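PDB 1UAI: polyguluronate lyase from Corynebacterium sp., which probably cleaves the alpha-L-guluronate blocks of alginate as a lyase, by beta-elimination. Local coordinates for residues C4-Q10 with V47-G53; L13-V18 with E30-L36; A58-G62 with S203-S208; K110-A116 with A192-A198; G166-K170 with T180-T184. All coordinates share one frame; numbering follows the deposited sequence.

In the fold
Contact 1 ties the N-terminal arm to the edge of the seven-stranded sheet of the jellyroll sandwich. It touches contact 2, Pro7 and Ala8 lying on Leu13, and brackets it along the chain. Contacts 2 and 4 belong to the larger sheet, centres about 21 Å apart. Contacts 3 and 5 both reach the seven-stranded sheet, on opposite sides of the chain's centre with their own centres about 35 Å apart. The span bracketed by contact 3 includes contact 4, which in turn includes contact 5. Contacts 3 and 4 join the two sheets where Ala58 O probably accepts a hydrogen bond from Thr196 OG1. The centre of contact 4 lies about 7 Å from the chain's centre.

Contact 1: C4-Q10 with V47-G53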
# COMPACT_ATOMS: atom_id res chain seq x y z
N CYS A 4 -20.56 -6.85 -0.56
CA CYS A 4 -20.32 -5.59 -1.23
C CYS A 4 -20.42 -4.31 -0.40
O CYS A 4 -20.26 -3.22 -0.93
CB CYS A 4 -21.27 -5.46 -2.43
SG CYS A 4 -21.46 -6.97 -3.43
N ASP A 5 -20.69 -4.44 0.89
CA ASP A 5 -20.85 -3.26 1.73
C ASP A 5 -19.59 -2.71 2.40
O ASP A 5 -19.43 -1.49 2.51
CB ASP A 5 -21.92 -3.51 2.80
CG ASP A 5 -23.27 -3.86 2.21
OD1 ASP A 5 -23.62 -3.29 1.15
OD2 ASP A 5 -23.98 -4.70 2.80
N TYR A 6 -18.71 -3.59 2.86
CA TYR A 6 -17.50 -3.16 3.55
C TYR A 6 -16.24 -3.83 3.03
O TYR A 6 -16.26 -5.00 2.67
CB TYR A 6 -17.60 -3.47 5.04
CG TYR A 6 -18.83 -2.90 5.71
CD1 TYR A 6 -18.99 -1.53 5.86
CD2 TYR A 6 -19.83 -3.74 6.20
CE1 TYR A 6 -20.12 -1.00 6.47
CE2 TYR A 6 -20.96 -3.22 6.81
CZ TYR A 6 -21.10 -1.85 6.95
OH TYR A 6 -22.21 -1.33 7.56
N PRO A 7 -15.12 -3.09 2.98
CA PRO A 7 -13.87 -3.68 2.51
C PRO A 7 -13.55 -4.97 3.28
O PRO A 7 -12.98 -5.91 2.72
CB PRO A 7 -12.86 -2.58 2.77
CG PRO A 7 -13.64 -1.36 2.42
CD PRO A 7 -14.99 -1.62 3.08
N ALA A 8 -13.93 -5.01 4.55
CA ALA A 8 -13.68 -6.17 5.40
C ALA A 8 -14.42 -7.43 4.95
O ALA A 8 -14.17 -8.51 5.47
CB ALA A 8 -14.04 -5.85 6.85
N GLN A 9 -15.32 -7.29 3.99
CA GLN A 9 -16.06 -8.44 3.46
C GLN A 9 -15.36 -8.98 2.22
O GLN A 9 -15.66 -10.09 1.77
CB GLN A 9 -17.50 -8.04 3.11
CG GLN A 9 -18.32 -7.54 4.28
CD GLN A 9 -19.71 -7.09 3.88
OE1 GLN A 9 -19.88 -6.38 2.89
NE2 GLN A 9 -20.71 -7.50 4.65
N GLN A 10 -14.43 -8.21 1.67
CA GLN A 10 -13.68 -8.59 0.47
C GLN A 10 -12.31 -9.19 0.80
O GLN A 10 -11.82 -10.06 0.08
CB GLN A 10 -13.49 -7.37 -0.43
CG GLN A 10 -14.74 -6.88 -1.13
CD GLN A 10 -15.22 -7.84 -2.20
OE1 GLN A 10 -14.42 -8.41 -2.94
NE2 GLN A 10 -16.53 -8.02 -2.29
N VAL A 47 -15.63 -0.82 -0.98
CA VAL A 47 -15.65 -1.97 -1.87
C VAL A 47 -15.83 -1.31 -3.24
O VAL A 47 -16.54 -0.31 -3.36
CB VAL A 47 -16.86 -2.89 -1.60
CG1 VAL A 47 -16.93 -3.98 -2.66
CG2 VAL A 47 -16.75 -3.50 -0.22
N ASN A 48 -15.17 -1.84 -4.27
CA ASN A 48 -15.34 -1.23 -5.58
C ASN A 48 -16.75 -1.49 -6.12
O ASN A 48 -17.47 -2.35 -5.61
CB ASN A 48 -14.27 -1.73 -6.57
CG ASN A 48 -14.26 -3.24 -6.73
OD1 ASN A 48 -15.12 -3.94 -6.20
ND2 ASN A 48 -13.28 -3.74 -7.46
N ALA A 49 -17.15 -0.72 -7.12
CA ALA A 49 -18.48 -0.85 -7.71
C ALA A 49 -18.80 -2.26 -8.18
O ALA A 49 -19.94 -2.72 -8.06
CB ALA A 49 -18.64 0.14 -8.87
N LYS A 50 -17.80 -2.96 -8.71
CA LYS A 50 -18.00 -4.32 -9.20
C LYS A 50 -18.05 -5.38 -8.11
O LYS A 50 -18.26 -6.56 -8.41
CB LYS A 50 -16.93 -4.67 -10.24
CG LYS A 50 -17.07 -3.92 -11.55
CD LYS A 50 -16.04 -4.37 -12.57
CE LYS A 50 -16.22 -3.66 -13.90
NZ LYS A 50 -16.02 -2.19 -13.79
N CYS A 51 -17.87 -4.97 -6.86
CA CYS A 51 -17.91 -5.89 -5.73
C CYS A 51 -16.93 -7.06 -5.88
O CYS A 51 -17.28 -8.21 -5.65
CB CYS A 51 -19.33 -6.44 -5.55
SG CYS A 51 -19.57 -7.40 -4.02
N THR A 52 -15.69 -6.74 -6.25
CA THR A 52 -14.65 -7.75 -6.44
C THR A 52 -13.40 -7.47 -5.61
O THR A 52 -12.54 -8.34 -5.48
CB THR A 52 -14.23 -7.84 -7.91
OG1 THR A 52 -13.89 -6.54 -8.39
CG2 THR A 52 -15.34 -8.43 -8.76
N GLY A 53 -13.28 -6.26 -5.07
CA GLY A 53 -12.11 -5.93 -4.28
C GLY A 53 -12.28 -4.64 -3.52
O GLY A 53 -13.38 -4.09 -3.43
O HOH W 1 -17.83 -0.04 0.72
O HOH W 2 -12.99 -10.30 -4.04
O HOH W 3 -16.95 -10.63 -4.04
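Val47 pushes its whole side chain into the curve made by residues 4-10. Val47 CB lies 3.5 Å from Cys4 O. The methyls then part: Val47 CG1, anti to the backbone N (chi1 173°), reaches Gln10 CG at 3.9 Å, while CG2 settles against the backbone, 3.3 Å from Tyr6 O, and also touches the Pro7 ring at CD. Beside this apolar plug the segments are joined covalently, Cys4 SG to Cys51 SG, with a chi3 of -87°. The disulfide ties the N-terminal arm to the loop between strands 45-47 and 54-59, at the edge of the seven-stranded sheet of the jellyroll. That loop contains a type I turn from Asn48 to Cys51. Asn48 OD1 braces it by taking Thr52 N on a lone pair at 2.9 Å and Gly53 N from above its carbonyl plane, and Asn48 ND2 donates to Thr52 OG1. Gln9 OE1 accepts both Asp5 N and Tyr6 N. Gln10 crosses Val47 at about a right angle; its NE2 donates to Pro3 O and to a water that bonds Cys51 O. A second water joins Asp5 O (2.8 Å) to Val47 N (2.9 Å).

Contact 2: L13-V18 with E30-L36; sequences LTDWKV and EIEQPAL
Val18 and Ile31 form an antiparallel hydrogen-bonded pair: Val18 N donates to Ile31 O almost straight, at 170°, and Ile31 N returns a bond of 3.0 Å to Val18 O. On the apolar face of the pair the packing is close. Val18 CG1, held between the backbone N and the carbonyl carbon (chi1 67°), meets Ile31 CB and Leu36 CD1, each at 3.8 Å. The other methyl of Leu36, CD2, lies against the backbone of residues 16-17, 3.4 Å from Trp16 O, and also approaches Leu13 CB. Phe45 of strand 45-47 touches Leu13, Val18 and Leu36. Strands 16-20 and 27-31 make a beta hairpin at the margin of the larger sheet of the jellyroll, and the chain leaving it folds back through residues 32-36 into a short 3-10 segment. The Lys17 side chain, on the other face from Val18, makes the polar side. Extended beyond CG, it puts Lys17 NZ 2.9 Å from Glu30 OE1, a salt bridge met on the syn side and 24° out of the carboxylate plane; Glu30 OE2 turns to Thr19 OG1. The solvent edge comes at exposed Glu32, which runs alongside Lys17 and is linked to it through a water that lies 2.8 Å from Lys17 NZ and donates to Glu32 OE2. Farther along, the bent chain of Gln33 lays its CG near Thr14 O and lets Gln33 NE2 bond Leu13 O at 2.9 Å from well above the carbonyl plane. Another water bridges Trp16 O and Gln33 N.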
# COMPACT_ATOMS: atom_id res chain seq x y z
N LEU A 13 -9.40 -8.39 6.91
CA LEU A 13 -8.72 -7.25 7.50
C LEU A 13 -8.50 -7.36 9.01
O LEU A 13 -8.17 -6.38 9.66
CB LEU A 13 -9.51 -5.97 7.20
CG LEU A 13 -9.69 -5.65 5.71
CD1 LEU A 13 -10.44 -4.33 5.57
CD2 LEU A 13 -8.34 -5.57 5.03
N THR A 14 -8.64 -8.57 9.54
CA THR A 14 -8.46 -8.79 10.97
C THR A 14 -7.15 -8.22 11.51
O THR A 14 -7.15 -7.49 12.51
CB THR A 14 -8.51 -10.30 11.30
OG1 THR A 14 -9.79 -10.82 10.95
CG2 THR A 14 -8.26 -10.53 12.79
N ASP A 15 -6.04 -8.55 10.86
CA ASP A 15 -4.74 -8.08 11.31
C ASP A 15 -4.20 -6.89 10.52
O ASP A 15 -3.06 -6.89 10.05
CB ASP A 15 -3.75 -9.24 11.32
CG ASP A 15 -4.02 -10.21 12.45
OD1 ASP A 15 -4.13 -9.75 13.60
OD2 ASP A 15 -4.14 -11.43 12.18
N TRP A 16 -5.05 -5.87 10.42
CA TRP A 16 -4.72 -4.64 9.72
C TRP A 16 -5.48 -3.48 10.34
O TRP A 16 -6.43 -3.67 11.09
CB TRP A 16 -5.14 -4.72 8.25
CG TRP A 16 -4.50 -5.80 7.47
CD1 TRP A 16 -4.97 -7.07 7.28
CD2 TRP A 16 -3.24 -5.73 6.79
NE1 TRP A 16 -4.08 -7.79 6.52
CE2 TRP A 16 -3.01 -6.99 6.20
CE3 TRP A 16 -2.29 -4.72 6.62
CZ2 TRP A 16 -1.86 -7.27 5.45
CZ3 TRP A 16 -1.15 -5.00 5.87
CH2 TRP A 16 -0.95 -6.27 5.30
N LYS A 17 -5.03 -2.28 10.01
CA LYS A 17 -5.71 -1.05 10.40
C LYS A 17 -5.56 -0.21 9.13
O LYS A 17 -4.71 -0.51 8.28
CB LYS A 17 -5.06 -0.35 11.60
CG LYS A 17 -3.72 0.31 11.36
CD LYS A 17 -3.31 1.15 12.57
CE LYS A 17 -1.93 1.77 12.38
NZ LYS A 17 -1.54 2.65 13.52
N VAL A 18 -6.39 0.81 8.97
CA VAL A 18 -6.30 1.64 7.78
C VAL A 18 -6.03 3.10 8.12
O VAL A 18 -6.54 3.63 9.12
CB VAL A 18 -7.61 1.54 6.93
CG1 VAL A 18 -8.78 2.17 7.68
CG2 VAL A 18 -7.40 2.20 5.57
N GLU A 30 -7.40 7.26 11.25
CA GLU A 30 -7.09 5.84 11.19
C GLU A 30 -8.25 5.09 11.84
O GLU A 30 -8.85 5.56 12.80
CB GLU A 30 -5.80 5.50 11.95
CG GLU A 30 -4.55 6.15 11.39
CD GLU A 30 -3.29 5.43 11.83
OE1 GLU A 30 -3.23 4.94 12.98
OE2 GLU A 30 -2.34 5.36 11.01
N ILE A 31 -8.56 3.92 11.29
CA ILE A 31 -9.62 3.09 11.84
C ILE A 31 -9.03 1.72 12.12
O ILE A 31 -8.42 1.10 11.24
CB ILE A 31 -10.81 2.93 10.86
CG1 ILE A 31 -11.44 4.29 10.58
CG2 ILE A 31 -11.84 1.98 11.46
CD1 ILE A 31 -12.05 4.96 11.80
N GLU A 32 -9.18 1.26 13.36
CA GLU A 32 -8.66 -0.03 13.78
C GLU A 32 -9.81 -0.99 14.06
O GLU A 32 -10.98 -0.59 14.05
CB GLU A 32 -7.84 0.14 15.06
CG GLU A 32 -6.81 1.25 15.01
CD GLU A 32 -6.07 1.44 16.32
OE1 GLU A 32 -6.70 1.31 17.40
OE2 GLU A 32 -4.85 1.73 16.29
N GLN A 33 -9.47 -2.25 14.28
CA GLN A 33 -10.46 -3.26 14.62
C GLN A 33 -10.91 -2.95 16.04
O GLN A 33 -10.15 -2.38 16.82
CB GLN A 33 -9.84 -4.66 14.58
CG GLN A 33 -9.53 -5.18 13.18
CD GLN A 33 -10.78 -5.42 12.36
OE1 GLN A 33 -11.89 -5.46 12.90
NE2 GLN A 33 -10.61 -5.61 11.06
N PRO A 34 -12.15 -3.33 16.40
CA PRO A 34 -13.12 -4.03 15.56
C PRO A 34 -13.99 -3.13 14.68
O PRO A 34 -14.75 -3.63 13.85
CB PRO A 34 -13.95 -4.80 16.57
CG PRO A 34 -14.02 -3.84 17.71
CD PRO A 34 -12.60 -3.30 17.80
N ALA A 35 -13.91 -1.81 14.86
CA ALA A 35 -14.72 -0.90 14.05
C ALA A 35 -14.43 -1.07 12.56
O ALA A 35 -15.32 -0.90 11.73
CB ALA A 35 -14.47 0.54 14.47
N LEU A 36 -13.18 -1.40 12.23
CA LEU A 36 -12.79 -1.58 10.84
C LEU A 36 -13.63 -2.64 10.13
O LEU A 36 -13.84 -2.55 8.92
CB LEU A 36 -11.30 -1.95 10.76
CG LEU A 36 -10.70 -2.14 9.36
CD1 LEU A 36 -10.93 -0.90 8.51
CD2 LEU A 36 -9.22 -2.44 9.49
O HOH W 4 -6.70 -2.81 13.81
O HOH W 5 -2.31 1.50 15.92

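Contact 3: A58-G62 with S203-S208; sequences AAVNG and SSPCSS
Ser208 OG is held by two partners. Asn61 ND2 donates to Ser208 OG over 3.2 Å, with an N-H...O angle of 154° and the oxygen lying in the amide plane. A water 2.9 Å from Ser208 OG is the other, and the same water donates to Asn61 OD1 at 2.7 Å, which ties both ends of the amide to the serine. Asn61 reaches across because its CG sits between the backbone N and the carbonyl carbon (chi1 67°); its CB meanwhile rests 3.9 Å from Cys206 SG, half of the disulfide to Cys200. Residues 59-62 form a type I turn that ends strand 54-59. Residues 203-208 run up to strand 211-223, its neighbour in the seven-stranded sheet of the jellyroll, so the contact closes the ends of two adjacent strands. Chain direction changes at Cys206, the centre of an inverse gamma turn whose Ser207 N to Pro205 O bond is weak. Val60 splits its methyls within this arch, CG1 going to Ser203 OG and CG2 to Pro205 O, both 3.6 Å away. Ser203 OG bonds Glu108 O and Asn210 ND2. At the other end Ala59 CB presses on Ser208 CA at 3.5 Å.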
# COMPACT_ATOMS: atom_id res chain seq x y z
N ALA A 58 -6.41 8.19 -2.84
CA ALA A 58 -5.80 9.30 -2.10
C ALA A 58 -5.48 10.41 -3.10
O ALA A 58 -4.66 10.22 -4.01
CB ALA A 58 -4.54 8.84 -1.38
N ALA A 59 -6.13 11.55 -2.92
CA ALA A 59 -5.94 12.71 -3.80
C ALA A 59 -4.76 13.56 -3.34
O ALA A 59 -4.37 13.51 -2.17
CB ALA A 59 -7.21 13.54 -3.84
N VAL A 60 -4.22 14.36 -4.25
CA VAL A 60 -3.06 15.19 -3.94
C VAL A 60 -3.28 16.21 -2.83
O VAL A 60 -2.31 16.67 -2.21
CB VAL A 60 -2.54 15.92 -5.20
CG1 VAL A 60 -2.21 14.90 -6.28
CG2 VAL A 60 -3.57 16.93 -5.70
N ASN A 61 -4.53 16.56 -2.57
CA ASN A 61 -4.85 17.53 -1.52
C ASN A 61 -5.25 16.81 -0.23
O ASN A 61 -5.78 17.42 0.69
CB ASN A 61 -6.00 18.44 -1.98
CG ASN A 61 -7.31 17.69 -2.14
OD1 ASN A 61 -7.32 16.47 -2.28
ND2 ASN A 61 -8.41 18.43 -2.13
N GLY A 62 -4.99 15.51 -0.18
CA GLY A 62 -5.34 14.73 0.99
C GLY A 62 -4.61 15.13 2.25
O GLY A 62 -3.54 15.75 2.21
N SER A 203 1.91 18.91 -7.84
CA SER A 203 0.87 18.41 -8.73
C SER A 203 -0.31 19.36 -8.71
O SER A 203 -0.74 19.81 -7.65
CB SER A 203 0.40 17.01 -8.30
OG SER A 203 -0.66 16.56 -9.13
N SER A 204 -0.83 19.68 -9.89
CA SER A 204 -1.98 20.57 -10.02
C SER A 204 -2.98 19.89 -10.94
O SER A 204 -2.59 19.11 -11.81
CB SER A 204 -1.54 21.92 -10.59
OG SER A 204 -0.83 21.75 -11.81
N PRO A 205 -4.28 20.17 -10.77
CA PRO A 205 -4.85 21.08 -9.78
C PRO A 205 -4.86 20.52 -8.36
O PRO A 205 -4.77 19.31 -8.15
CB PRO A 205 -6.26 21.31 -10.30
CG PRO A 205 -6.60 19.96 -10.86
CD PRO A 205 -5.34 19.59 -11.62
N CYS A 206 -4.97 21.41 -7.38
CA CYS A 206 -5.03 21.00 -5.99
C CYS A 206 -6.49 20.67 -5.74
O CYS A 206 -7.26 21.48 -5.21
CB CYS A 206 -4.57 22.15 -5.10
SG CYS A 206 -4.39 21.68 -3.35
N SER A 207 -6.87 19.46 -6.14
CA SER A 207 -8.25 19.01 -6.05
C SER A 207 -8.38 17.54 -5.71
O SER A 207 -7.48 16.74 -6.00
CB SER A 207 -8.92 19.30 -7.39
OG SER A 207 -10.13 18.59 -7.55
N SER A 208 -9.51 17.17 -5.13
CA SER A 208 -9.75 15.78 -4.77
C SER A 208 -9.99 14.93 -6.02
O SER A 208 -10.06 13.71 -5.94
CB SER A 208 -10.95 15.67 -3.83
OG SER A 208 -10.65 16.25 -2.57
O HOH W 6 -8.89 14.77 -0.83

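Contact 4: K110-A116 with A192-A198; sequences KPHLVGA and AGAYTQA
Gly115 and Gly193 mark a beta bulge, where the antiparallel register slips by one residue between the Val114-Tyr195 and Ala116-Ala192 pairs and residues 192-198 turn a corner at Gly193. Gly193, at phi 151°, has a backbone shape suited to glycine. Gly193 N donates to Gly115 O at 3.2 Å, and Gly193 O receives a CA-H...O contact from Gly115. Past the bulge the ladder is regular: Val114 N bonds Tyr195 O, Tyr195 N bonds Val114 O, and Gln197 N reaches His112 O at 3.0 Å. Side chains then sort by face. On one face Leu113, with CG anti to the backbone N (chi1 176°), lays CD1 3.6 Å from Tyr195 O and touches Ala194 CB and Thr196 OG1, which is hydrogen-bonded to Ala58 O; Phe103 and Val214 of the opposing sheet cover Leu113. On the other face Val114 CB lies 3.9 Å from Tyr195 CB, and Val114 CG2 meets Gln197 CG at 3.8 Å. His112 CB packs on Gln197 CB. Lys110 closes this end: its chain passes over a face of the His112 ring, then bends at the last torsion so that NZ donates both to Gln197 O (2.8 Å) and to His112 ND1. Tyr195 also makes a cation-pi contact with Arg72 of a neighbouring strand. The arrangement is that of a central strand pair in a jellyroll beta-sandwich, with the Leu113 face in the core; AGAYTQ falls in the YFKAGxYxQ signature of family 7 alginate lyases, and the Tyr195 and Gln197 face probably lines the substrate groove, as in related family 7 lyases.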
# COMPACT_ATOMS: atom_id res chain seq x y z
N LYS A 110 2.94 14.57 -11.76
CA LYS A 110 3.88 13.65 -11.12
C LYS A 110 3.05 12.38 -10.90
O LYS A 110 2.55 12.14 -9.80
CB LYS A 110 4.35 14.23 -9.79
CG LYS A 110 5.48 13.48 -9.10
CD LYS A 110 5.93 14.22 -7.85
CE LYS A 110 7.15 13.57 -7.21
NZ LYS A 110 6.88 12.18 -6.74
N PRO A 111 2.88 11.56 -11.95
CA PRO A 111 2.10 10.32 -11.91
C PRO A 111 2.78 9.18 -11.15
O PRO A 111 3.06 8.13 -11.73
CB PRO A 111 1.90 10.01 -13.38
CG PRO A 111 3.22 10.41 -13.96
CD PRO A 111 3.52 11.73 -13.27
N HIS A 112 3.01 9.40 -9.86
CA HIS A 112 3.69 8.43 -9.01
C HIS A 112 2.77 7.89 -7.92
O HIS A 112 2.11 8.66 -7.21
CB HIS A 112 4.91 9.10 -8.37
CG HIS A 112 5.90 9.64 -9.36
ND1 HIS A 112 7.03 10.32 -8.97
CD2 HIS A 112 5.94 9.58 -10.71
CE1 HIS A 112 7.73 10.67 -10.04
NE2 HIS A 112 7.09 10.23 -11.11
N LEU A 113 2.76 6.57 -7.76
CA LEU A 113 1.88 5.93 -6.80
C LEU A 113 2.48 4.63 -6.26
O LEU A 113 2.98 3.81 -7.02
CB LEU A 113 0.54 5.65 -7.50
CG LEU A 113 -0.58 4.89 -6.79
CD1 LEU A 113 -0.97 5.61 -5.51
CD2 LEU A 113 -1.77 4.78 -7.73
N VAL A 114 2.42 4.45 -4.94
CA VAL A 114 2.95 3.26 -4.28
C VAL A 114 1.79 2.34 -3.86
O VAL A 114 0.84 2.80 -3.22
CB VAL A 114 3.81 3.66 -3.06
CG1 VAL A 114 4.16 2.45 -2.22
CG2 VAL A 114 5.08 4.35 -3.54
N GLY A 115 1.88 1.06 -4.22
CA GLY A 115 0.80 0.13 -3.92
C GLY A 115 1.02 -0.96 -2.88
O GLY A 115 0.07 -1.64 -2.49
N ALA A 116 2.26 -1.15 -2.45
CA ALA A 116 2.57 -2.14 -1.44
C ALA A 116 3.97 -1.88 -0.93
O ALA A 116 4.82 -1.38 -1.67
CB ALA A 116 2.47 -3.55 -2.02
N ALA A 192 -0.21 -2.04 2.31
CA ALA A 192 -0.80 -2.22 0.99
C ALA A 192 -1.96 -1.25 0.83
O ALA A 192 -2.75 -1.06 1.76
CB ALA A 192 -1.28 -3.65 0.81
N GLY A 193 -2.06 -0.64 -0.35
CA GLY A 193 -3.13 0.32 -0.60
C GLY A 193 -2.68 1.36 -1.61
O GLY A 193 -1.95 1.04 -2.55
N ALA A 194 -3.13 2.60 -1.43
CA ALA A 194 -2.77 3.69 -2.33
C ALA A 194 -2.02 4.79 -1.58
O ALA A 194 -2.62 5.54 -0.80
CB ALA A 194 -4.02 4.26 -2.98
N TYR A 195 -0.72 4.88 -1.82
CA TYR A 195 0.11 5.90 -1.19
C TYR A 195 0.56 6.79 -2.35
O TYR A 195 1.51 6.49 -3.07
CB TYR A 195 1.29 5.23 -0.48
CG TYR A 195 2.23 6.14 0.27
CD1 TYR A 195 1.83 7.40 0.72
CD2 TYR A 195 3.52 5.72 0.58
CE1 TYR A 195 2.69 8.21 1.46
CE2 TYR A 195 4.39 6.51 1.32
CZ TYR A 195 3.97 7.76 1.75
OH TYR A 195 4.82 8.54 2.49
N THR A 196 -0.18 7.88 -2.54
CA THR A 196 0.05 8.81 -3.64
C THR A 196 1.27 9.69 -3.44
O THR A 196 1.32 10.50 -2.51
CB THR A 196 -1.22 9.65 -3.86
OG1 THR A 196 -2.31 8.76 -4.13
CG2 THR A 196 -1.05 10.62 -5.02
N GLN A 197 2.24 9.54 -4.33
CA GLN A 197 3.49 10.29 -4.25
C GLN A 197 3.44 11.65 -4.93
O GLN A 197 4.27 11.99 -5.77
CB GLN A 197 4.63 9.45 -4.84
CG GLN A 197 4.77 8.07 -4.21
CD GLN A 197 4.93 8.13 -2.70
OE1 GLN A 197 4.06 7.69 -1.95
NE2 GLN A 197 6.06 8.66 -2.25
N ALA A 198 2.44 12.44 -4.54
CA ALA A 198 2.27 13.78 -5.07
C ALA A 198 1.32 14.54 -4.16
O ALA A 198 0.42 13.95 -3.56
CB ALA A 198 1.70 13.72 -6.49

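Contact 5: G166-K170 with T180-T184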
# COMPACT_ATOMS: atom_id res chain seq x y z
N GLY A 166 16.36 -14.88 6.38
CA GLY A 166 17.81 -14.91 6.30
C GLY A 166 18.49 -13.61 5.92
O GLY A 166 19.55 -13.62 5.28
N GLY A 167 17.91 -12.48 6.32
CA GLY A 167 18.49 -11.19 6.02
C GLY A 167 18.37 -10.78 4.56
O GLY A 167 19.13 -9.94 4.08
N LYS A 168 17.42 -11.38 3.86
CA LYS A 168 17.21 -11.08 2.45
C LYS A 168 15.73 -10.91 2.14
O LYS A 168 14.88 -11.60 2.71
CB LYS A 168 17.76 -12.20 1.57
CG LYS A 168 19.24 -12.49 1.74
CD LYS A 168 20.09 -11.36 1.18
CE LYS A 168 21.57 -11.71 1.25
NZ LYS A 168 22.43 -10.64 0.66
N ILE A 169 15.42 -9.99 1.24
CA ILE A 169 14.05 -9.75 0.81
C ILE A 169 13.96 -10.15 -0.66
O ILE A 169 14.65 -9.58 -1.50
CB ILE A 169 13.65 -8.27 0.93
CG1 ILE A 169 13.79 -7.79 2.38
CG2 ILE A 169 12.21 -8.08 0.44
CD1 ILE A 169 13.57 -6.29 2.55
N LYS A 170 13.12 -11.14 -0.96
CA LYS A 170 12.91 -11.58 -2.34
C LYS A 170 11.59 -10.95 -2.77
O LYS A 170 10.58 -11.11 -2.09
CB LYS A 170 12.80 -13.10 -2.39
CG LYS A 170 14.04 -13.85 -1.95
CD LYS A 170 15.15 -13.75 -2.98
CE LYS A 170 16.30 -14.68 -2.64
NZ LYS A 170 17.31 -14.70 -3.73
N THR A 180 16.52 -9.24 -5.20
CA THR A 180 16.79 -9.75 -3.87
C THR A 180 17.55 -8.61 -3.18
O THR A 180 18.60 -8.19 -3.66
CB THR A 180 17.66 -11.02 -3.90
OG1 THR A 180 16.96 -12.05 -4.61
CG2 THR A 180 17.95 -11.50 -2.48
N ILE A 181 16.99 -8.12 -2.08
CA ILE A 181 17.57 -7.01 -1.35
C ILE A 181 18.08 -7.43 0.03
O ILE A 181 17.36 -8.07 0.79
CB ILE A 181 16.52 -5.88 -1.18
CG1 ILE A 181 16.12 -5.36 -2.56
CG2 ILE A 181 17.07 -4.76 -0.31
CD1 ILE A 181 14.94 -4.41 -2.54
N SER A 182 19.32 -7.06 0.33
CA SER A 182 19.90 -7.37 1.63
C SER A 182 19.26 -6.44 2.66
O SER A 182 19.21 -5.23 2.47
CB SER A 182 21.41 -7.16 1.61
OG SER A 182 22.04 -8.07 0.72
N HIS A 183 18.76 -7.02 3.74
CA HIS A 183 18.09 -6.25 4.79
C HIS A 183 18.17 -7.06 6.08
O HIS A 183 17.66 -8.17 6.15
CB HIS A 183 16.64 -6.01 4.39
CG HIS A 183 15.88 -5.13 5.34
ND1 HIS A 183 16.21 -3.81 5.55
CD2 HIS A 183 14.80 -5.38 6.12
CE1 HIS A 183 15.37 -3.29 6.42
NE2 HIS A 183 14.50 -4.22 6.78
N THR A 184 18.79 -6.49 7.11
CA THR A 184 18.95 -7.20 8.38
C THR A 184 18.32 -6.54 9.60
O THR A 184 18.38 -7.09 10.70
CB THR A 184 20.45 -7.41 8.68
OG1 THR A 184 21.11 -6.14 8.75
CG2 THR A 184 21.09 -8.26 7.60
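Ile169 and Ile181 exchange the two backbone bonds of an antiparallel hydrogen-bonded pair, each 2.8 Å long: Ile169 N to Ile181 O and Ile181 N to Ile169 O. Where the strand gives way to the loop, His183 N adds a nearly straight bond of 176° to Gly167 O. CA-H...O contacts fill in between, the closest from Gly167 CA to His183 O at 3.1 Å. Lysine-to-hydroxyl bonds make up the second group, on the outer face. Lys168 and Lys170 both bend at chi2 (-70° and -73°), which turns each amine back over its cross-strand partner: Lys168 NZ donates to Ser182 OG at 2.6 Å, and Lys170 NZ donates to Thr180 OG1 at 2.8 Å. Lys170 CE and CD also lie against Thr180 CG2. The apolar contacts are on the inner face. Ile169 CD1 presses on His183 CB at 3.6 Å and meets the imidazole obliquely, while the CB atoms of Ile169 and Ile181 are 4.3 Å apart. His183 NE2 is bonded to Asn188 OD1. Strands 168-173 and 176-182 form a beta hairpin at one edge of the seven-stranded sheet, beside strand 158-165, and its two isoleucines pack on Thr126 of strand 124-131 in the other sheet.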